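Local coordinates for protein chorismate synthase (PDB 1Q1L) that probably converts 5-enolpyruvylshikimate-3-phosphate to chorismate by eliminating phosphate from it, with reduced FMN as cofactor, at the end of the shikimate route to aromatic amino acids, at residues 181-184 / 189-192; 194-199 / 204-209; 161-166 / 365-370. All coordinates share one frame; numbering follows the deposited sequence. Where two conformers were deposited one is given.

Contact 1: 181-184 / 189-192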
loop_
_atom_site.group_PDB
_atom_site.type_symbol
_atom_site.label_atom_id
_atom_site.label_comp_id
_atom_site.label_asym_id
_atom_site.label_seq_id
_atom_site.Cartn_x
_atom_site.Cartn_y
_atom_site.Cartn_z
ATOM N N LYS A 181 -8.525 37.677 -0.412
ATOM C CA LYS A 181 -8.923 36.295 -0.130
ATOM C C LYS A 181 -9.819 36.048 1.078
ATOM O O LYS A 181 -9.875 34.930 1.597
ATOM C CB LYS A 181 -7.673 35.421 -0.012
ATOM C CG LYS A 181 -6.796 35.437 -1.246
ATOM C CD LYS A 181 -7.585 35.043 -2.489
ATOM C CE LYS A 181 -6.708 35.065 -3.725
ATOM N NZ LYS A 181 -7.500 34.721 -4.934
ATOM N N SER A 182 -10.533 37.074 1.520
ATOM C CA SER A 182 -11.411 36.919 2.668
ATOM C C SER A 182 -12.538 35.942 2.342
ATOM O O SER A 182 -13.079 35.293 3.235
ATOM C CB SER A 182 -12.006 38.271 3.065
ATOM O OG SER A 182 -12.794 38.784 2.007
ATOM N N TYR A 183 -12.894 35.835 1.067
ATOM C CA TYR A 183 -13.969 34.933 0.676
ATOM C C TYR A 183 -13.666 33.453 0.960
ATOM O O TYR A 183 -14.565 32.610 0.893
ATOM C CB TYR A 183 -14.328 35.139 -0.804
ATOM C CG TYR A 183 -13.232 34.795 -1.788
ATOM C CD1 TYR A 183 -12.972 33.467 -2.146
ATOM C CD2 TYR A 183 -12.445 35.794 -2.350
ATOM C CE1 TYR A 183 -11.948 33.152 -3.044
ATOM C CE2 TYR A 183 -11.423 35.491 -3.239
ATOM C CZ TYR A 183 -11.179 34.171 -3.582
ATOM O OH TYR A 183 -10.159 33.886 -4.458
ATOM N N PHE A 184 -12.412 33.138 1.290
ATOM C CA PHE A 184 -12.020 31.759 1.611
ATOM C C PHE A 184 -12.835 31.264 2.803
ATOM O O PHE A 184 -12.971 30.062 3.024
ATOM C CB PHE A 184 -10.536 31.681 1.999
ATOM C CG PHE A 184 -9.585 31.689 0.840
ATOM C CD1 PHE A 184 -10.042 31.821 -0.467
ATOM C CD2 PHE A 184 -8.217 31.564 1.065
ATOM C CE1 PHE A 184 -9.150 31.827 -1.536
ATOM C CE2 PHE A 184 -7.316 31.568 0.007
ATOM C CZ PHE A 184 -7.784 31.700 -1.301
ATOM N N LYS A 189 -20.176 32.678 -0.870
ATOM C CA LYS A 189 -19.405 33.336 -1.928
ATOM C C LYS A 189 -18.728 32.317 -2.841
ATOM O O LYS A 189 -18.839 32.390 -4.068
ATOM C CB LYS A 189 -18.333 34.255 -1.331
ATOM C CG LYS A 189 -18.809 35.644 -0.970
ATOM C CD LYS A 189 -17.627 36.529 -0.591
ATOM C CE LYS A 189 -18.055 37.964 -0.317
ATOM N NZ LYS A 189 -16.883 38.842 -0.024
ATOM N N LEU A 190 -18.009 31.378 -2.233
ATOM C CA LEU A 190 -17.313 30.335 -2.984
ATOM C C LEU A 190 -18.296 29.644 -3.925
ATOM O O LEU A 190 -18.058 29.541 -5.129
ATOM C CB LEU A 190 -16.698 29.320 -2.013
ATOM C CG LEU A 190 -15.509 29.861 -1.201
ATOM C CD1 LEU A 190 -15.182 28.940 -0.040
ATOM C CD2 LEU A 190 -14.309 30.012 -2.117
ATOM N N LEU A 191 -19.411 29.188 -3.368
ATOM C CA LEU A 191 -20.423 28.506 -4.168
ATOM C C LEU A 191 -20.890 29.438 -5.274
ATOM O O LEU A 191 -21.123 29.013 -6.408
ATOM C CB LEU A 191 -21.609 28.091 -3.291
ATOM C CG LEU A 191 -22.624 27.155 -3.964
ATOM C CD1 LEU A 191 -21.904 25.918 -4.487
ATOM C CD2 LEU A 191 -23.718 26.760 -2.977
ATOM N N SER A 192 -21.010 30.716 -4.933
ATOM C CA SER A 192 -21.440 31.735 -5.878
ATOM C C SER A 192 -20.471 31.828 -7.050
ATOM O O SER A 192 -20.883 31.849 -8.213
ATOM C CB SER A 192 -21.525 33.093 -5.169
ATOM O OG SER A 192 -21.710 34.148 -6.094
#
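Tyr183 turns its ring edge to Leu190 and lays its CB against the aliphatic stem of Lys189. The motif is a short 3-10 turn, 182-184, packed against the start of helix 187-197, on the outer face of the five-stranded sheet of the beta-alpha-beta sandwich. Leu190 CD2 lies close to the ring plane, 3.7 Å from Tyr183 CD1, and the two side chains cross at about a right angle. Nearer the backbone, Lys189 CD comes within 3.6 Å of Tyr183 CB; the lysine chain is extended beyond CG and runs past the tyrosine. Tyr183 has its CG between the backbone N and carbonyl carbon (chi1 64°), and this directs the ring toward a polar cluster with Lys181 and Glu232: Lys181 NZ donates to Tyr183 OH over 2.8 Å, while Glu232 on strand 229-236 bonds that hydroxyl and pairs with the lysine. Beside it, Lys181 CB sits over the centre of the Phe184 ring. With an alanine here, Leu190 CD2 would probably lose its aromatic neighbour, and Lys181 and Glu232 the hydroxyl that joins them. Leu190 also packs on Phe234 and Leu236, and its CG stands 3.6 Å from Tyr183 O.

Contact 2: 194-199 / 204-209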
loop_
_atom_site.group_PDB
_atom_site.type_symbol
_atom_site.label_atom_id
_atom_site.label_comp_id
_atom_site.label_asym_id
_atom_site.label_seq_id
_atom_site.Cartn_x
_atom_site.Cartn_y
_atom_site.Cartn_z
ATOM N N HIS A 194 -18.398 29.579 -8.081
ATOM C CA HIS A 194 -18.422 28.352 -8.862
ATOM C C HIS A 194 -19.613 28.369 -9.814
ATOM O O HIS A 194 -19.489 28.003 -10.986
ATOM C CB HIS A 194 -18.508 27.129 -7.940
ATOM C CG HIS A 194 -18.695 25.839 -8.674
ATOM N ND1 HIS A 194 -19.937 25.287 -8.905
ATOM C CD2 HIS A 194 -17.801 25.014 -9.265
ATOM C CE1 HIS A 194 -19.799 24.177 -9.608
ATOM N NE2 HIS A 194 -18.513 23.990 -9.840
ATOM N N GLU A 195 -20.764 28.802 -9.309
ATOM C CA GLU A 195 -21.968 28.860 -10.129
ATOM C C GLU A 195 -21.763 29.788 -11.321
ATOM O O GLU A 195 -22.154 29.458 -12.439
ATOM C CB GLU A 195 -23.161 29.336 -9.298
ATOM C CG GLU A 195 -23.642 28.342 -8.254
ATOM C CD GLU A 195 -24.249 27.096 -8.872
ATOM O OE1 GLU A 195 -25.229 27.231 -9.637
ATOM O OE2 GLU A 195 -23.749 25.980 -8.594
ATOM N N LYS A 196 -21.145 30.941 -11.093
ATOM C CA LYS A 196 -20.905 31.876 -12.186
ATOM C C LYS A 196 -19.875 31.308 -13.156
ATOM O O LYS A 196 -20.005 31.459 -14.368
ATOM C CB LYS A 196 -20.448 33.239 -11.646
ATOM C CG LYS A 196 -21.588 34.065 -11.052
ATOM C CD LYS A 196 -21.142 35.463 -10.627
ATOM C CE LYS A 196 -20.310 35.435 -9.349
ATOM N NZ LYS A 196 -19.907 36.804 -8.906
ATOM N N ALA A 197 -18.854 30.643 -12.622
ATOM C CA ALA A 197 -17.830 30.049 -13.471
ATOM C C ALA A 197 -18.491 29.098 -14.466
ATOM O O ALA A 197 -18.035 28.955 -15.603
ATOM C CB ALA A 197 -16.821 29.297 -12.625
ATOM N N GLU A 198 -19.564 28.446 -14.033
ATOM C CA GLU A 198 -20.278 27.521 -14.898
ATOM C C GLU A 198 -20.939 28.257 -16.058
ATOM O O GLU A 198 -21.339 27.639 -17.042
ATOM C CB GLU A 198 -21.325 26.746 -14.097
ATOM C CG GLU A 198 -20.713 25.820 -13.065
ATOM C CD GLU A 198 -19.812 24.779 -13.693
ATOM O OE1 GLU A 198 -20.337 23.823 -14.303
ATOM O OE2 GLU A 198 -18.577 24.926 -13.595
ATOM N N ASP A 199 -21.055 29.578 -15.943
ATOM C CA ASP A 199 -21.651 30.376 -17.010
ATOM C C ASP A 199 -20.567 31.119 -17.772
ATOM O O ASP A 199 -20.844 32.054 -18.521
ATOM C CB ASP A 199 -22.649 31.383 -16.442
ATOM C CG ASP A 199 -23.907 30.725 -15.935
ATOM O OD1 ASP A 199 -24.488 29.911 -16.683
ATOM O OD2 ASP A 199 -24.319 31.022 -14.796
ATOM N N ILE A 204 -14.394 31.591 -15.395
ATOM C CA ILE A 204 -13.986 32.673 -14.506
ATOM C C ILE A 204 -15.243 33.101 -13.746
ATOM O O ILE A 204 -16.347 33.057 -14.284
ATOM C CB ILE A 204 -13.388 33.877 -15.280
ATOM C CG1 ILE A 204 -14.302 34.269 -16.439
ATOM C CG2 ILE A 204 -11.993 33.533 -15.776
ATOM C CD1 ILE A 204 -13.810 35.484 -17.214
ATOM N N PRO A 205 -15.091 33.502 -12.476
ATOM C CA PRO A 205 -16.187 33.934 -11.605
ATOM C C PRO A 205 -17.041 35.111 -12.097
ATOM O O PRO A 205 -18.096 35.381 -11.534
ATOM C CB PRO A 205 -15.471 34.269 -10.297
ATOM C CG PRO A 205 -14.256 33.432 -10.339
ATOM C CD PRO A 205 -13.812 33.567 -11.756
ATOM N N PHE A 206 -16.585 35.817 -13.128
ATOM C CA PHE A 206 -17.337 36.957 -13.652
ATOM C C PHE A 206 -17.459 36.867 -15.168
ATOM O O PHE A 206 -16.662 37.453 -15.900
ATOM C CB PHE A 206 -16.650 38.268 -13.253
ATOM C CG PHE A 206 -16.455 38.418 -11.768
ATOM C CD1 PHE A 206 -15.410 37.767 -11.120
ATOM C CD2 PHE A 206 -17.341 39.174 -11.010
ATOM C CE1 PHE A 206 -15.252 37.865 -9.741
ATOM C CE2 PHE A 206 -17.192 39.278 -9.629
ATOM C CZ PHE A 206 -16.145 38.622 -8.993
ATOM N N PRO A 207 -18.474 36.136 -15.659
ATOM C CA PRO A 207 -18.708 35.957 -17.093
ATOM C C PRO A 207 -18.654 37.233 -17.930
ATOM O O PRO A 207 -18.214 37.202 -19.081
ATOM C CB PRO A 207 -20.079 35.284 -17.134
ATOM C CG PRO A 207 -20.083 34.476 -15.878
ATOM C CD PRO A 207 -19.525 35.463 -14.877
ATOM N N GLU A 208 -19.098 38.355 -17.369
ATOM C CA GLU A 208 -19.064 39.607 -18.118
ATOM C C GLU A 208 -17.650 39.855 -18.635
ATOM O O GLU A 208 -17.465 40.406 -19.719
ATOM C CB GLU A 208 -19.495 40.789 -17.245
ATOM C CG GLU A 208 -18.552 41.098 -16.100
ATOM C CD GLU A 208 -19.028 40.527 -14.784
ATOM O OE1 GLU A 208 -19.332 39.315 -14.732
ATOM O OE2 GLU A 208 -19.095 41.294 -13.798
ATOM N N LYS A 209 -16.664 39.429 -17.847
ATOM C CA LYS A 209 -15.249 39.588 -18.180
ATOM C C LYS A 209 -14.810 38.685 -19.330
ATOM O O LYS A 209 -13.737 38.877 -19.900
ATOM C CB LYS A 209 -14.387 39.277 -16.953
ATOM C CG LYS A 209 -14.604 40.189 -15.755
ATOM C CD LYS A 209 -13.841 41.494 -15.903
ATOM C CE LYS A 209 -13.891 42.317 -14.618
ATOM N NZ LYS A 209 -12.948 43.476 -14.654
#
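After helix 187-197 the chain doubles back, bringing the CA atoms of Ala197 and Pro205 to 4.6 Å from each other. No hydrogen bond crosses between 194-199 and 204-209. A CA-H...O contact does: Ala197 CA points its hydrogen at Ile204 O, 3.5 Å away, with an angle of 155° at the hydrogen. On the helix side, Asp199 N bonds Lys196 O, three residues back, at 2.7 Å. In the returning segment, Lys209 N reaches back to Phe206 O as the chain takes up helical angles ahead of helix 210-221.

Lys196 carries most of the side-chain contact. Its methylenes drape over Pro205 O, with CE 3.1 Å from that oxygen. The bend at chi3 (-74°) swings the amine round to the Phe206 ring, where NZ makes an off-centre cation-pi contact, 4.3 Å from the ring centroid and 31° off its normal. The amine is also near Pro205 O, but the angle is too poor for a hydrogen bond. Pro207 packs on the backbone carbonyls: its CG sits 3.4 Å from Lys196 O, and its CB rests 3.6 Å from Asp199 O. Further in, Ala197 and Pro205 both lean on Phe166 of strand 162-170, and Glu198 forms salt bridges with Arg203 and Arg46. The arrangement is an alpha-alpha connection, in which a proline-containing loop folds back on the C-terminal part of helix 187-197 before leading into helix 210-221.

Contact 3: 161-166 / 365-370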
loop_
_atom_site.group_PDB
_atom_site.type_symbol
_atom_site.label_atom_id
_atom_site.label_comp_id
_atom_site.label_asym_id
_atom_site.label_seq_id
_atom_site.Cartn_x
_atom_site.Cartn_y
_atom_site.Cartn_z
ATOM N N ILE A 161 -21.534 17.441 1.416
ATOM C CA ILE A 161 -20.227 17.987 1.054
ATOM C C ILE A 161 -20.223 18.381 -0.424
ATOM O O ILE A 161 -20.446 17.555 -1.310
ATOM C CB ILE A 161 -19.096 16.967 1.370
ATOM C CG1 ILE A 161 -18.953 16.822 2.896
ATOM C CG2 ILE A 161 -17.784 17.409 0.735
ATOM C CD1 ILE A 161 -18.001 15.726 3.348
ATOM N N LYS A 162 -19.978 19.662 -0.676
ATOM C CA LYS A 162 -19.960 20.218 -2.099
ATOM C C LYS A 162 -18.461 20.663 -2.566
ATOM O O LYS A 162 -17.674 21.353 -1.776
ATOM C CB LYS A 162 -21.050 21.536 -2.236
ATOM C CG LYS A 162 -22.759 21.164 -1.680
ATOM C CD LYS A 162 -23.816 22.677 -1.628
ATOM C CE LYS A 162 -25.440 22.353 -0.811
ATOM N NZ LYS A 162 -25.276 21.701 0.766
ATOM N N ILE A 163 -18.108 20.287 -3.788
ATOM C CA ILE A 163 -16.813 20.621 -4.329
ATOM C C ILE A 163 -17.038 21.493 -5.553
ATOM O O ILE A 163 -17.958 21.255 -6.334
ATOM C CB ILE A 163 -16.032 19.338 -4.673
ATOM C CG1 ILE A 163 -15.651 18.637 -3.357
ATOM C CG2 ILE A 163 -14.834 19.668 -5.521
ATOM C CD1 ILE A 163 -14.743 17.458 -3.503
ATOM N N GLY A 164 -16.218 22.526 -5.699
ATOM C CA GLY A 164 -16.358 23.412 -6.834
ATOM C C GLY A 164 -15.050 24.108 -7.083
ATOM O O GLY A 164 -14.088 23.887 -6.344
ATOM N N SER A 165 -15.011 24.957 -8.108
ATOM C CA SER A 165 -13.795 25.678 -8.445
ATOM C C SER A 165 -14.071 26.806 -9.434
ATOM O O SER A 165 -15.200 27.010 -9.878
ATOM C CB SER A 165 -12.772 24.722 -9.060
ATOM O OG SER A 165 -13.226 24.241 -10.313
ATOM N N PHE A 166 -13.018 27.535 -9.774
ATOM C CA PHE A 166 -13.125 28.638 -10.722
ATOM C C PHE A 166 -11.739 29.163 -11.029
ATOM O O PHE A 166 -10.843 29.091 -10.189
ATOM C CB PHE A 166 -14.017 29.751 -10.151
ATOM C CG PHE A 166 -13.686 30.132 -8.741
ATOM C CD1 PHE A 166 -12.609 30.964 -8.462
ATOM C CD2 PHE A 166 -14.431 29.624 -7.683
ATOM C CE1 PHE A 166 -12.278 31.281 -7.145
ATOM C CE2 PHE A 166 -14.107 29.931 -6.366
ATOM C CZ PHE A 166 -13.032 30.760 -6.099
ATOM N N ALA A 365 -12.149 16.979 -9.376
ATOM C CA ALA A 365 -12.167 15.519 -9.334
ATOM C C ALA A 365 -11.130 14.978 -8.348
ATOM O O ALA A 365 -11.425 14.086 -7.559
ATOM C CB ALA A 365 -11.901 14.967 -10.728
HETATM N N MSE A 366 -9.916 15.517 -8.401
HETATM C CA MSE A 366 -8.845 15.065 -7.510
HETATM C C MSE A 366 -9.164 15.349 -6.043
HETATM O O MSE A 366 -8.923 14.511 -5.168
HETATM C CB MSE A 366 -7.516 15.719 -7.902
HETATM C CG MSE A 366 -7.021 15.325 -9.292
HETATM SE SE MSE A 366 -7.060 13.397 -9.607
HETATM C CE MSE A 366 -5.845 12.851 -8.214
ATOM N N LEU A 367 -9.713 16.528 -5.775
ATOM C CA LEU A 367 -10.079 16.894 -4.419
ATOM C C LEU A 367 -11.201 15.995 -3.898
ATOM O O LEU A 367 -11.211 15.629 -2.729
ATOM C CB LEU A 367 -10.527 18.355 -4.351
ATOM C CG LEU A 367 -10.932 18.788 -2.936
ATOM C CD1 LEU A 367 -9.740 18.590 -1.989
ATOM C CD2 LEU A 367 -11.377 20.257 -2.936
ATOM N N ALA A 368 -12.152 15.650 -4.763
ATOM C CA ALA A 368 -13.260 14.795 -4.358
ATOM C C ALA A 368 -12.757 13.387 -4.014
ATOM O O ALA A 368 -13.274 12.735 -3.108
ATOM C CB ALA A 368 -14.308 14.727 -5.475
ATOM N N ILE A 369 -11.746 12.928 -4.737
ATOM C CA ILE A 369 -11.186 11.603 -4.487
ATOM C C ILE A 369 -10.475 11.574 -3.136
ATOM O O ILE A 369 -10.665 10.653 -2.338
ATOM C CB ILE A 369 -10.204 11.209 -5.607
ATOM C CG1 ILE A 369 -10.983 11.020 -6.919
ATOM C CG2 ILE A 369 -9.475 9.899 -5.248
ATOM C CD1 ILE A 369 -10.109 10.719 -8.114
ATOM N N VAL A 370 -9.669 12.596 -2.877
ATOM C CA VAL A 370 -8.935 12.686 -1.621
ATOM C C VAL A 370 -9.889 12.784 -0.444
ATOM O O VAL A 370 -9.724 12.094 0.567
ATOM C CB VAL A 370 -7.988 13.919 -1.616
ATOM C CG1 VAL A 370 -7.301 14.062 -0.257
ATOM C CG2 VAL A 370 -6.935 13.758 -2.695
#
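Ile163 meets Leu367 and Ala368 through aliphatic carbon alone, with no flat group at the interface. The one ring in the two segments, Phe166, leaves strand 162-170 on the side turned from helix 356-379, where it meets Tyr193 edge-to-face. This is sheet-on-helix packing in the beta-alpha-beta sandwich: the strand belongs to a five-stranded antiparallel sheet, and the helix packs against one face of it near the centre of the chain.

Ile163 carries the contact from the strand. Its CB points toward the helix; CG1 is anti to the carbonyl carbon, beside the backbone N (chi1 -69°), and from there the branch runs on extended (chi2 -173°), which carries the terminal methyl CD1 up to the helix surface. There it lies against two consecutive residues, Leu367 and Ala368, 3.9 Å from Leu367 C and 4.1 Å from Leu367 CG. The approach of CD1 to Ala368 is modelled tighter than carbons normally allow, and its exact closeness is doubtful. At the nearest point of the two backbones, Ile163 CA and Ala368 CA are 6.8 Å apart.

Leu367 comes from the helix side, its CB likewise directed at the strand, and reaches over to Val233 and Ala235 on the adjoining strand 229-236, which pairs with 162-170 through Gly164 and Phe234. Helix 142-157 packs alongside, Leu156 lying against Ile163. Met366, a selenomethionine, turns off elsewhere and packs on Trp248 of a second subunit. A polar tie lies close by, where Ser165 OG hydrogen-bonds Glu364 OE2.

Overall arrangement
Contacts 1 and 2 follow each other along helix 187-197, their centres about 13 Å apart, and both are nested within the long loop that contact 3 closes. Contact 3 is centred about 15 Å from contact 1 and about 18 Å from contact 2. Phe166 links all three: its CZ lies 4.0 Å from Tyr183 CE1 and its CE2 lies 4.2 Å from Leu190 O, while Pro205 of contact 2 meets the same ring. Helix 187-197 thus packs on one face of the sheet through Phe166, while helix 356-379 takes the other through Ile163. All three contacts lie away from the predicted FMN and NADP sites and join layers of the fold.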